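Local coordinates for protein nucleoside hydrolase, putative (Trypanosoma brucei, PDB 3FZ0) that belongs to the nucleoside hydrolase family, holding a calcium ion in an alpha/beta fold built round a mixed sheet, at residues A22-M27 with R353-Y358; E119-S124 with F151-T156; D186-V191 with E312-T317; M216-Y221 with R252-T257; Q326-A329 with W334-C337. The protein carries 2 engineered substitutions. All blocks are in the same frame, centred on the assembly; numbering follows the deposited sequence.

Interaction 1 (A22-M27 with R353-Y358)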
# COMPACT_ATOMS: atom_id res chain seq x y z
N ALA B 22 -2.59 34.43 9.25
CA ALA B 22 -3.53 34.29 8.12
C ALA B 22 -4.92 34.88 8.41
O ALA B 22 -5.52 35.58 7.56
CB ALA B 22 -3.65 32.83 7.69
N ILE B 23 -5.45 34.59 9.61
CA ILE B 23 -6.77 35.10 9.99
C ILE B 23 -6.69 36.63 10.16
O ILE B 23 -7.62 37.34 9.76
CB ILE B 23 -7.33 34.38 11.25
CG1 ILE B 23 -7.55 32.88 10.94
CG2 ILE B 23 -8.63 35.01 11.71
CD1 ILE B 23 -7.58 31.95 12.14
N MET B 24 -5.59 37.11 10.70
CA MET B 24 -5.32 38.53 10.81
C MET B 24 -5.33 39.19 9.44
O MET B 24 -5.87 40.29 9.26
CB MET B 24 -4.00 38.80 11.55
CG MET B 24 -4.01 38.43 13.05
SD MET B 24 -2.42 38.73 13.89
CE MET B 24 -2.66 40.37 14.55
N LEU B 25 -4.78 38.49 8.45
CA LEU B 25 -4.70 39.03 7.11
C LEU B 25 -6.11 39.12 6.51
O LEU B 25 -6.52 40.20 6.01
CB LEU B 25 -3.76 38.19 6.25
CG LEU B 25 -3.16 38.72 4.95
CD1 LEU B 25 -2.08 37.75 4.47
CD2 LEU B 25 -4.17 38.88 3.88
N ALA B 26 -6.85 38.02 6.58
CA ALA B 26 -8.28 38.03 6.17
C ALA B 26 -9.10 39.14 6.84
O ALA B 26 -9.91 39.77 6.19
CB ALA B 26 -8.92 36.70 6.46
N MET B 27 -8.85 39.39 8.14
CA MET B 27 -9.66 40.34 8.88
C MET B 27 -9.30 41.79 8.70
O MET B 27 -9.99 42.63 9.25
CB MET B 27 -9.63 40.00 10.37
CG MET B 27 -10.57 38.88 10.74
SD MET B 27 -10.45 38.54 12.48
CE MET B 27 -8.68 38.58 12.66
N ARG B 353 2.17 43.98 6.13
CA ARG B 353 2.31 45.37 6.55
C ARG B 353 0.92 45.92 6.92
O ARG B 353 0.76 46.60 7.93
CB ARG B 353 2.97 46.22 5.44
CG ARG B 353 4.26 46.97 5.84
CD ARG B 353 4.86 47.91 4.72
NE ARG B 353 4.95 47.26 3.41
CZ ARG B 353 6.04 46.68 2.90
NH1 ARG B 353 7.20 46.68 3.56
NH2 ARG B 353 5.97 46.08 1.70
N ASP B 354 -0.09 45.57 6.13
CA ASP B 354 -1.44 46.07 6.35
C ASP B 354 -2.07 45.55 7.65
O ASP B 354 -2.89 46.26 8.26
CB ASP B 354 -2.35 45.82 5.15
CG ASP B 354 -2.05 46.76 3.99
OD1 ASP B 354 -2.52 46.49 2.88
OD2 ASP B 354 -1.31 47.77 4.17
N ILE B 355 -1.66 44.37 8.10
CA ILE B 355 -2.12 43.88 9.40
C ILE B 355 -1.78 44.87 10.53
O ILE B 355 -2.65 45.19 11.34
CB ILE B 355 -1.54 42.50 9.74
CG1 ILE B 355 -2.02 41.46 8.74
CG2 ILE B 355 -1.91 42.08 11.17
CD1 ILE B 355 -1.29 40.12 8.83
N VAL B 356 -0.54 45.36 10.58
CA VAL B 356 -0.11 46.16 11.73
C VAL B 356 -0.59 47.61 11.66
O VAL B 356 -0.44 48.38 12.63
CB VAL B 356 1.41 46.02 12.03
CG1 VAL B 356 1.78 44.58 12.31
CG2 VAL B 356 2.29 46.60 10.90
N GLU B 357 -1.15 47.99 10.51
CA GLU B 357 -1.60 49.36 10.26
C GLU B 357 -3.14 49.47 10.30
O GLU B 357 -3.73 50.50 9.98
CB GLU B 357 -1.07 49.87 8.91
CG GLU B 357 0.42 50.08 8.79
CD GLU B 357 0.79 50.52 7.37
OE1 GLU B 357 -0.08 50.37 6.50
OE2 GLU B 357 1.90 51.05 7.13
N TYR B 358 -3.78 48.39 10.69
CA TYR B 358 -5.23 48.32 10.62
C TYR B 358 -5.91 49.19 11.70
O TYR B 358 -5.57 49.12 12.89
CB TYR B 358 -5.68 46.87 10.76
CG TYR B 358 -7.18 46.64 10.81
CD1 TYR B 358 -7.96 46.79 9.66
CD2 TYR B 358 -7.81 46.24 11.99
CE1 TYR B 358 -9.32 46.57 9.68
CE2 TYR B 358 -9.20 46.02 12.02
CZ TYR B 358 -9.94 46.17 10.85
OH TYR B 358 -11.31 45.93 10.86

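Interaction 2 (E119-S124 with F151-T156)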
# COMPACT_ATOMS: atom_id res chain seq x y z
N GLU B 119 -25.89 26.59 3.39
CA GLU B 119 -27.33 26.50 3.20
C GLU B 119 -27.93 27.88 3.21
O GLU B 119 -28.77 28.19 2.40
CB GLU B 119 -27.96 25.58 4.26
CG GLU B 119 -29.47 25.46 4.22
CD GLU B 119 -30.03 24.82 2.94
OE1 GLU B 119 -29.44 23.82 2.42
OE2 GLU B 119 -31.09 25.32 2.47
N GLU B 120 -27.46 28.72 4.13
CA GLU B 120 -27.95 30.10 4.27
C GLU B 120 -27.33 31.13 3.30
O GLU B 120 -27.86 32.21 3.15
CB GLU B 120 -27.74 30.58 5.71
CG GLU B 120 -28.58 29.84 6.75
CD GLU B 120 -28.11 30.03 8.19
OE1 GLU B 120 -27.04 30.63 8.43
OE2 GLU B 120 -28.80 29.54 9.10
N ALA B 121 -26.21 30.77 2.68
CA ALA B 121 -25.47 31.61 1.74
C ALA B 121 -26.33 32.13 0.63
O ALA B 121 -27.13 31.39 0.04
CB ALA B 121 -24.30 30.85 1.16
N GLU B 122 -26.13 33.41 0.33
CA GLU B 122 -26.86 34.09 -0.73
C GLU B 122 -25.90 34.71 -1.76
O GLU B 122 -25.75 35.93 -1.81
CB GLU B 122 -27.82 35.13 -0.13
CG GLU B 122 -29.00 34.51 0.66
CD GLU B 122 -29.69 35.52 1.60
OE1 GLU B 122 -28.97 36.24 2.33
OE2 GLU B 122 -30.95 35.59 1.61
N PRO B 123 -25.23 33.86 -2.59
CA PRO B 123 -24.26 34.41 -3.53
C PRO B 123 -24.94 35.25 -4.60
O PRO B 123 -26.08 34.99 -4.97
CB PRO B 123 -23.61 33.16 -4.15
CG PRO B 123 -24.56 32.08 -3.95
CD PRO B 123 -25.35 32.40 -2.71
N SER B 124 -24.24 36.27 -5.07
CA SER B 124 -24.71 37.14 -6.14
C SER B 124 -23.50 37.60 -6.96
O SER B 124 -22.37 37.14 -6.72
CB SER B 124 -25.51 38.34 -5.57
OG SER B 124 -24.79 39.10 -4.59
N PHE B 151 -21.81 22.58 -1.84
CA PHE B 151 -20.48 23.14 -2.07
C PHE B 151 -20.33 23.89 -3.38
O PHE B 151 -19.36 24.61 -3.58
CB PHE B 151 -19.41 22.08 -1.89
CG PHE B 151 -19.12 21.80 -0.45
CD1 PHE B 151 -19.96 20.95 0.29
CD2 PHE B 151 -18.05 22.42 0.19
CE1 PHE B 151 -19.69 20.72 1.66
CE2 PHE B 151 -17.80 22.19 1.52
CZ PHE B 151 -18.60 21.34 2.25
N SER B 152 -21.33 23.77 -4.25
CA SER B 152 -21.33 24.51 -5.50
C SER B 152 -21.69 25.98 -5.23
O SER B 152 -21.55 26.81 -6.12
CB SER B 152 -22.33 23.88 -6.48
OG SER B 152 -23.64 24.19 -6.06
N LYS B 153 -22.16 26.28 -4.02
CA LYS B 153 -22.47 27.66 -3.65
C LYS B 153 -21.21 28.50 -3.44
O LYS B 153 -21.29 29.72 -3.37
CB LYS B 153 -23.38 27.74 -2.41
CG LYS B 153 -24.82 27.25 -2.62
CD LYS B 153 -25.68 28.19 -1.85
CE LYS B 153 -27.01 27.63 -1.47
NZ LYS B 153 -27.54 28.49 -0.34
N LEU B 154 -20.07 27.85 -3.31
CA LEU B 154 -18.76 28.53 -3.14
C LEU B 154 -18.17 28.93 -4.48
O LEU B 154 -18.22 28.15 -5.46
CB LEU B 154 -17.78 27.63 -2.41
CG LEU B 154 -18.11 27.25 -0.97
CD1 LEU B 154 -17.23 26.14 -0.50
CD2 LEU B 154 -17.98 28.40 -0.01
N GLY B 155 -17.65 30.14 -4.54
CA GLY B 155 -16.91 30.63 -5.67
C GLY B 155 -17.77 31.15 -6.77
O GLY B 155 -18.98 31.33 -6.60
N THR B 156 -17.14 31.39 -7.91
CA THR B 156 -17.79 31.87 -9.12
C THR B 156 -17.22 30.99 -10.23
O THR B 156 -16.44 30.07 -9.93
CB THR B 156 -17.45 33.38 -9.29
OG1 THR B 156 -18.23 34.13 -8.34
CG2 THR B 156 -17.77 33.89 -10.66

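Interaction 3 (D186-V191 with E312-T317)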
# COMPACT_ATOMS: atom_id res chain seq x y z
N ASP B 186 -4.09 14.03 7.18
CA ASP B 186 -5.33 13.40 6.76
C ASP B 186 -5.35 13.25 5.27
O ASP B 186 -5.94 14.10 4.58
CB ASP B 186 -6.55 14.18 7.27
CG ASP B 186 -7.78 13.36 7.25
OD1 ASP B 186 -7.77 12.42 6.45
OD2 ASP B 186 -8.75 13.62 8.01
N PRO B 187 -4.72 12.18 4.77
CA PRO B 187 -4.67 11.93 3.33
C PRO B 187 -6.07 11.62 2.79
O PRO B 187 -6.45 12.16 1.75
CB PRO B 187 -3.71 10.75 3.22
CG PRO B 187 -2.95 10.75 4.49
CD PRO B 187 -3.97 11.15 5.50
N GLU B 188 -6.83 10.79 3.49
CA GLU B 188 -8.21 10.44 3.07
C GLU B 188 -9.05 11.71 2.85
O GLU B 188 -9.75 11.84 1.85
CB GLU B 188 -8.88 9.52 4.08
CG GLU B 188 -8.44 8.07 4.05
CD GLU B 188 -7.11 7.80 4.77
OE1 GLU B 188 -6.47 8.73 5.31
OE2 GLU B 188 -6.72 6.64 4.83
N ALA B 189 -8.95 12.66 3.78
CA ALA B 189 -9.69 13.92 3.63
C ALA B 189 -9.30 14.66 2.35
O ALA B 189 -10.15 15.23 1.69
CB ALA B 189 -9.54 14.82 4.86
N GLY B 190 -8.01 14.65 2.02
CA GLY B 190 -7.49 15.29 0.82
C GLY B 190 -8.02 14.66 -0.46
O GLY B 190 -8.31 15.37 -1.43
N VAL B 191 -8.13 13.34 -0.46
CA VAL B 191 -8.74 12.64 -1.59
C VAL B 191 -10.19 13.08 -1.78
O VAL B 191 -10.61 13.32 -2.91
CB VAL B 191 -8.64 11.12 -1.42
CG1 VAL B 191 -9.56 10.43 -2.42
CG2 VAL B 191 -7.23 10.68 -1.60
N GLU B 312 6.39 4.95 2.69
CA GLU B 312 7.10 6.24 2.83
C GLU B 312 6.34 7.41 2.17
O GLU B 312 6.68 8.57 2.39
CB GLU B 312 8.51 6.13 2.23
CG GLU B 312 9.53 5.43 3.12
CD GLU B 312 9.58 3.91 2.95
OE1 GLU B 312 9.20 3.41 1.86
OE2 GLU B 312 10.02 3.22 3.89
N THR B 313 5.34 7.11 1.34
CA THR B 313 4.66 8.16 0.58
C THR B 313 3.18 8.45 0.97
O THR B 313 2.48 9.22 0.28
CB THR B 313 4.69 7.89 -0.93
OG1 THR B 313 4.23 6.56 -1.16
CG2 THR B 313 6.09 8.03 -1.48
N ARG B 314 2.70 7.86 2.07
CA ARG B 314 1.34 8.17 2.51
C ARG B 314 1.27 9.68 2.72
O ARG B 314 2.15 10.22 3.34
CB ARG B 314 0.95 7.37 3.77
CG ARG B 314 -0.14 8.02 4.61
CD ARG B 314 -0.81 7.08 5.60
NE ARG B 314 -2.08 6.76 5.03
CZ ARG B 314 -3.28 7.16 5.45
NH1 ARG B 314 -3.49 7.89 6.54
NH2 ARG B 314 -4.31 6.76 4.73
N GLY B 315 0.25 10.33 2.15
CA GLY B 315 0.09 11.78 2.24
C GLY B 315 0.73 12.56 1.09
O GLY B 315 0.51 13.74 0.96
N ALA B 316 1.53 11.89 0.25
CA ALA B 316 2.18 12.56 -0.88
C ALA B 316 1.16 13.16 -1.81
O ALA B 316 0.06 12.60 -1.99
CB ALA B 316 3.14 11.60 -1.67
N THR B 317 1.54 14.29 -2.39
CA THR B 317 0.82 14.94 -3.46
C THR B 317 1.29 14.36 -4.80
O THR B 317 2.46 14.49 -5.16
CB THR B 317 1.10 16.43 -3.39
OG1 THR B 317 0.85 16.84 -2.05
CG2 THR B 317 0.22 17.22 -4.35

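Interaction 4 (M216-Y221 with R252-T257)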
# COMPACT_ATOMS: atom_id res chain seq x y z
N MET B 216 8.81 35.79 4.80
CA MET B 216 9.31 37.10 5.22
C MET B 216 10.74 36.92 5.74
O MET B 216 11.11 35.85 6.24
CB MET B 216 8.40 37.77 6.23
CG MET B 216 8.32 37.06 7.52
SD MET B 216 7.23 37.90 8.68
CE MET B 216 7.08 36.59 9.92
N THR B 217 11.54 37.96 5.56
CA THR B 217 12.84 38.05 6.19
C THR B 217 12.68 38.34 7.70
O THR B 217 11.72 39.02 8.11
CB THR B 217 13.62 39.20 5.51
OG1 THR B 217 14.03 38.78 4.20
CG2 THR B 217 14.82 39.57 6.29
N TRP B 218 13.60 37.84 8.51
CA TRP B 218 13.66 38.24 9.91
C TRP B 218 13.82 39.75 10.07
O TRP B 218 13.24 40.34 10.98
CB TRP B 218 14.71 37.45 10.71
CG TRP B 218 14.27 36.02 10.93
CD1 TRP B 218 14.84 34.89 10.40
CD2 TRP B 218 13.14 35.56 11.71
NE1 TRP B 218 14.14 33.78 10.79
CE2 TRP B 218 13.11 34.15 11.60
CE3 TRP B 218 12.17 36.21 12.48
CZ2 TRP B 218 12.13 33.36 12.23
CZ3 TRP B 218 11.19 35.43 13.13
CH2 TRP B 218 11.18 34.02 13.00
N GLY B 219 14.59 40.38 9.17
CA GLY B 219 14.75 41.85 9.11
C GLY B 219 13.41 42.55 8.87
O GLY B 219 13.08 43.53 9.56
N PHE B 220 12.62 42.04 7.94
CA PHE B 220 11.28 42.57 7.70
C PHE B 220 10.45 42.40 8.98
O PHE B 220 9.83 43.38 9.45
CB PHE B 220 10.62 41.86 6.51
CG PHE B 220 9.20 42.28 6.27
CD1 PHE B 220 8.93 43.38 5.44
CD2 PHE B 220 8.13 41.59 6.85
CE1 PHE B 220 7.61 43.77 5.20
CE2 PHE B 220 6.80 41.99 6.63
CZ PHE B 220 6.53 43.06 5.80
N TYR B 221 10.44 41.18 9.53
CA TYR B 221 9.76 40.89 10.78
C TYR B 221 10.08 41.92 11.87
O TYR B 221 9.19 42.42 12.54
CB TYR B 221 10.10 39.48 11.29
CG TYR B 221 9.43 39.17 12.60
CD1 TYR B 221 8.07 38.84 12.66
CD2 TYR B 221 10.16 39.18 13.80
CE1 TYR B 221 7.46 38.53 13.88
CE2 TYR B 221 9.57 38.88 15.00
CZ TYR B 221 8.21 38.55 15.04
OH TYR B 221 7.59 38.24 16.26
N ARG B 252 8.51 31.92 20.41
CA ARG B 252 9.10 30.58 20.48
C ARG B 252 9.68 30.20 19.12
O ARG B 252 10.86 29.88 19.03
CB ARG B 252 8.08 29.53 20.97
CG ARG B 252 7.32 29.95 22.23
CD ARG B 252 8.27 30.23 23.41
NE ARG B 252 7.58 30.99 24.44
CZ ARG B 252 8.01 31.15 25.69
NH1 ARG B 252 9.14 30.58 26.09
NH2 ARG B 252 7.30 31.87 26.55
N LEU B 253 8.85 30.27 18.08
CA LEU B 253 9.30 30.07 16.71
C LEU B 253 10.60 30.83 16.47
O LEU B 253 11.58 30.26 15.97
CB LEU B 253 8.26 30.52 15.69
CG LEU B 253 8.66 30.18 14.25
CD1 LEU B 253 8.69 28.67 14.09
CD2 LEU B 253 7.75 30.78 13.18
N GLU B 254 10.61 32.12 16.82
CA GLU B 254 11.81 32.94 16.68
C GLU B 254 13.04 32.33 17.42
O GLU B 254 14.12 32.25 16.84
CB GLU B 254 11.55 34.39 17.11
CG GLU B 254 12.63 35.36 16.65
CD GLU B 254 12.52 36.75 17.28
OE1 GLU B 254 13.20 37.68 16.79
OE2 GLU B 254 11.79 36.91 18.28
N ALA B 255 12.86 31.89 18.66
CA ALA B 255 14.00 31.31 19.40
C ALA B 255 14.44 29.97 18.83
O ALA B 255 15.59 29.62 18.90
CB ALA B 255 13.67 31.18 20.90
N PHE B 256 13.51 29.24 18.24
CA PHE B 256 13.82 27.92 17.73
C PHE B 256 14.53 27.99 16.39
O PHE B 256 15.43 27.18 16.13
CB PHE B 256 12.54 27.07 17.58
CG PHE B 256 11.98 26.53 18.90
CD1 PHE B 256 10.60 26.53 19.14
CD2 PHE B 256 12.85 26.00 19.88
CE1 PHE B 256 10.07 26.02 20.34
CE2 PHE B 256 12.34 25.49 21.10
CZ PHE B 256 10.94 25.50 21.33
N THR B 257 14.14 28.93 15.53
CA THR B 257 14.60 28.90 14.14
C THR B 257 15.51 30.06 13.77
O THR B 257 16.39 29.92 12.93
CB THR B 257 13.44 28.78 13.13
OG1 THR B 257 12.65 29.97 13.18
CG2 THR B 257 12.57 27.57 13.45

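Interaction 5 (Q326-A329 with W334-C337)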
# COMPACT_ATOMS: atom_id res chain seq x y z
N GLN B 326 -6.17 13.80 -23.78
CA GLN B 326 -6.42 12.38 -24.11
C GLN B 326 -6.07 11.40 -22.98
O GLN B 326 -6.88 10.52 -22.64
CB GLN B 326 -5.75 11.93 -25.43
CG GLN B 326 -6.38 12.49 -26.69
CD GLN B 326 -6.27 11.56 -27.92
OE1 GLN B 326 -5.21 10.95 -28.20
NE2 GLN B 326 -7.37 11.46 -28.67
N SER B 327 -4.87 11.53 -22.40
CA SER B 327 -4.39 10.58 -21.40
C SER B 327 -5.21 10.65 -20.12
O SER B 327 -5.43 9.64 -19.47
CB SER B 327 -2.90 10.76 -21.11
OG SER B 327 -2.59 12.11 -20.80
N MET B 328 -5.69 11.84 -19.78
CA MET B 328 -6.58 11.99 -18.61
C MET B 328 -7.96 11.40 -18.90
O MET B 328 -8.55 10.74 -18.04
CB MET B 328 -6.71 13.46 -18.15
CG MET B 328 -5.43 14.15 -17.88
SD MET B 328 -5.57 15.76 -17.09
CE MET B 328 -7.02 16.39 -17.95
N ALA B 329 -8.48 11.63 -20.10
CA ALA B 329 -9.78 11.06 -20.46
C ALA B 329 -9.77 9.54 -20.26
O ALA B 329 -10.62 9.01 -19.55
CB ALA B 329 -10.21 11.44 -21.88
N TRP B 334 -9.30 14.39 -14.81
CA TRP B 334 -9.73 15.69 -15.35
C TRP B 334 -8.89 16.73 -14.63
O TRP B 334 -8.24 16.39 -13.64
CB TRP B 334 -11.23 15.90 -15.15
CG TRP B 334 -11.64 16.33 -13.78
CD1 TRP B 334 -11.98 17.59 -13.40
CD2 TRP B 334 -11.78 15.50 -12.61
NE1 TRP B 334 -12.31 17.61 -12.07
CE2 TRP B 334 -12.20 16.35 -11.55
CE3 TRP B 334 -11.61 14.13 -12.35
CZ2 TRP B 334 -12.45 15.88 -10.26
CZ3 TRP B 334 -11.87 13.65 -11.05
CH2 TRP B 334 -12.28 14.54 -10.02
N ARG B 335 -8.86 17.96 -15.12
CA ARG B 335 -8.05 19.01 -14.49
C ARG B 335 -8.77 19.59 -13.27
O ARG B 335 -9.52 20.58 -13.36
CB ARG B 335 -7.70 20.11 -15.49
CG ARG B 335 -6.69 19.70 -16.47
CD ARG B 335 -6.30 20.76 -17.47
NE ARG B 335 -5.71 20.09 -18.64
CZ ARG B 335 -4.46 19.64 -18.72
NH1 ARG B 335 -3.61 19.83 -17.70
NH2 ARG B 335 -4.04 19.03 -19.83
N ASN B 336 -8.53 18.96 -12.12
CA ASN B 336 -9.26 19.26 -10.90
C ASN B 336 -8.56 20.17 -9.94
O ASN B 336 -9.15 20.55 -8.93
CB ASN B 336 -9.60 17.96 -10.16
CG ASN B 336 -8.36 17.24 -9.62
OD1 ASN B 336 -7.26 17.44 -10.11
ND2 ASN B 336 -8.56 16.38 -8.64
N CYS B 337 -7.31 20.52 -10.23
CA CYS B 337 -6.50 21.26 -9.26
C CYS B 337 -5.52 22.25 -9.89
O CYS B 337 -4.81 21.91 -10.83
CB CYS B 337 -5.77 20.26 -8.38
SG CYS B 337 -4.63 20.99 -7.19

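Interaction 1 (A22-M27 with R353-Y358)
The phenol ring of Tyr-358 is the one flat side-chain group in this contact, and it meets Met-27 O obliquely, a position that is neither squarely over a face nor at an edge. The distance from Tyr-358 CZ to Met-27 O is 3.9 Å, which makes this simple packing against a backbone carbonyl. The motif is helix-helix packing in the alpha/beta nucleoside hydrolase fold: helix 17-27, the first of the chain, lies beside helix 345-356, the last, and the ring reaches back from just beyond the end of the latter. The backbones come as near as 6.0 Å between Leu-25 CA and Ile-355 CA. Ile-355 supplies the larger share of its side of the interface, pointing toward helix 17-27. Its two branches go to different partners: CD1 to Leu-25, and CG2 to Met-24. With CG1 beside the backbone N (chi1 -63°), CD1 lies against the backbone of the opposite helix, 3.9 Å from Leu-25 N, and also touches Leu-25 CB at 4.1 Å. The interface is buried and apolar, and Ile-246 of helix 241-249 closes on both Met-24 and Ile-355. Met-24 also packs on Leu-56 and Tyr-60 of helix 46-60. Met-24 and Ile-355 cross at about a right angle; the methionine chain bends at its last torsion, and its terminal CE ends 3.9 Å from Ile-355 CG2.

Interaction 2 (E119-S124 with F151-T156)
Lys-153 carries this contact with its ammonium group, which is bound to two backbone carbonyls of 119-124. Both bonds, Lys-153 NZ to Glu-119 O and Lys-153 NZ to Ala-121 O, measure 3.0 Å, but they differ in direction. Ala-121 O is approached in its carbonyl plane, on a lone pair, with a C=O...N angle of 137°. Glu-119 O is met from above, 63° out of its plane. Leu-118 O accepts a third bond from the same nitrogen, so three carbonyls at and just past the end of helix 110-120, those of Leu-118, Glu-119 and Ala-121, bind the one ammonium group. The carboxylate of Glu-119 takes no direct part: its OE2 stays 5.5 Å from Lys-153 NZ, near enough for a modest electrostatic attraction at most.

Behind the nitrogen, the aliphatic part of the lysine packs, on one side, against Ala-121 and Pro-123. Ala-121 CB lies 4.2 Å from Lys-153 CD, and Pro-123 CD lies 4.3 Å from that same carbon. A bend at chi2 (-141°) helps to steer the chain toward the helix end. In the next shell Lys-200 binds the carbonyls of Ser-152 and Gly-155, while Tyr-129 offers its hydroxyl to Glu-122 N and its backbone to Gly-155, tying both segments to strand 127-133. The arrangement is a lysine binding backbone carbonyls at the C-terminal end of a helix, set at the surface of a beta-alpha-beta unit in which helix 138-146 links the neighbouring parallel strands 127-133 and 162-165.

Interaction 3 (D186-V191 with E312-T317)
A buried salt bridge, Glu-188 to Arg-314, joins the first turn of helix 187-195 to the loop between strands 296-306 and 317-319. The carboxylate oxygen Glu-188 OE2 lies at the edge of the guanidinium, near its plane, facing Arg-314 NH2; their modelled separation is too short to be trusted in detail. The second link, Arg-314 NH1 to Glu-188 OE1, is weak at 3.3 Å with an N-H...O angle of 130°. Carboxylate and guanidinium planes stand 52° apart, so the pair is not a flat two-pronged one. One guanidinium face is covered by Pro-187, whose CG sits 3.5 Å above the plane of Arg-314, offset toward its rim. Next to this, Pro-187 CG packs 3.9 Å from Gly-315 CA, in the type II turn from Thr-313 to Ala-316, where positive phi (92°) favours glycine. Asp-186 provides the N-cap, its OD1 accepting from Ala-189 N at 2.9 Å. His-309 of the third subunit and Arg-311 of the fourth also pack on Arg-314. Within the chain, Arg-314 NE binds Leu-308 O just past strand 296-306, while Pro-187 and Val-191 of the helix rest on Val-306 of that strand.

Interaction 4 (M216-Y221 with R252-T257)
Trp-218 lays the six-membered end of its indole against Glu-254, where CZ3 comes within 3.8 Å of Glu-254 CG and CH2 within 3.9 Å of Glu-254 CA. This is helix-helix packing at the periphery of the nucleoside hydrolase fold, between the first turn of helix 218-224 and helix 251-257. The indole meets Glu-254 CG obliquely, and the carboxylate beyond it is nearly parallel to the ring, the two planes 17° apart. Glu-254 CG stands anti to the backbone N (chi1 -165°) and the chain then runs extended, so its methylenes pass the indole while the charge goes farther on. There Glu-254 OE1 makes salt bridges with Arg-227 and Arg-258. Tyr-221, one helical turn along from Trp-218, presents a ring face to the indole: Trp-218 CZ3 lies 3.9 Å above that ring, offset toward its rim. The same ring approaches the acid, with Tyr-221 CE2 4.2 Å from Glu-254 OE1. At the edge of the indole, near its plane, Thr-257 OG1 is 3.6 Å from Trp-218 CZ2. That hydroxyl donates to Leu-253 O at 3.0 Å, from 45° above the carbonyl plane, and Thr-257 N is a second donor to the same oxygen.

Interaction 5 (Q326-A329 with W334-C337)
Short helix 325-330 and the irregular segment that leads from it into strand 337-343 fold back on each other here, in the loop connecting the helix to the strand, far from the centre of the chain. Met-328 is the helix's contribution. Its terminal methyl does the touching: Met-328 CE lies 3.6 Å from Arg-335 CG, 3.7 Å from Arg-335 N and 3.8 Å from Trp-334 CA. The chain runs straight through chi2 and then turns at chi3 (-39°), which brings CE round onto the backbone of Trp-334 and Arg-335. The methionine and arginine side chains cross at about a right angle. The same methyl also lies over one face of the guanidinium, 3.9 Å above its plane and offset toward the rim, with Arg-335 NE 4.0 Å from Met-328 CE. The guanidinium is held by partners outside the two segments: Glu-325, at the start of the helix, forms a salt bridge with NE, and Leu-301 O accepts from NH1. Arg-335 therefore ties the helix to strand 296-306 while Met-328 packs against its stem. Arg-335 is the centre of an inverse gamma turn. Where strand 337-343 begins, Asn-336 and Cys-337 both face Thr-302 in a classic beta bulge.

In the fold
Interaction 1 pairs the chain's first and last helices, so interactions 2 to 5 all fall between its two segments in sequence. Interaction 4 likewise lies within the span of interaction 3, whereas interactions 2, 3 and 5 follow in series. Interactions 1 and 4 are neighbours, centres 18 Å apart, touching through Arg-353 and Phe-220. Interactions 3 and 5 lie across the chain's centre from interaction 1, 20 Å from each other between centres, and both adjoin strand 296-306. Interaction 2 is at the surface, about 10 Å from interaction 3 at the nearest atoms. Interactions 4 and 5 are farthest apart, with 41 Å between centres. Interaction 3 alone reaches other subunits, linking fold and assembly.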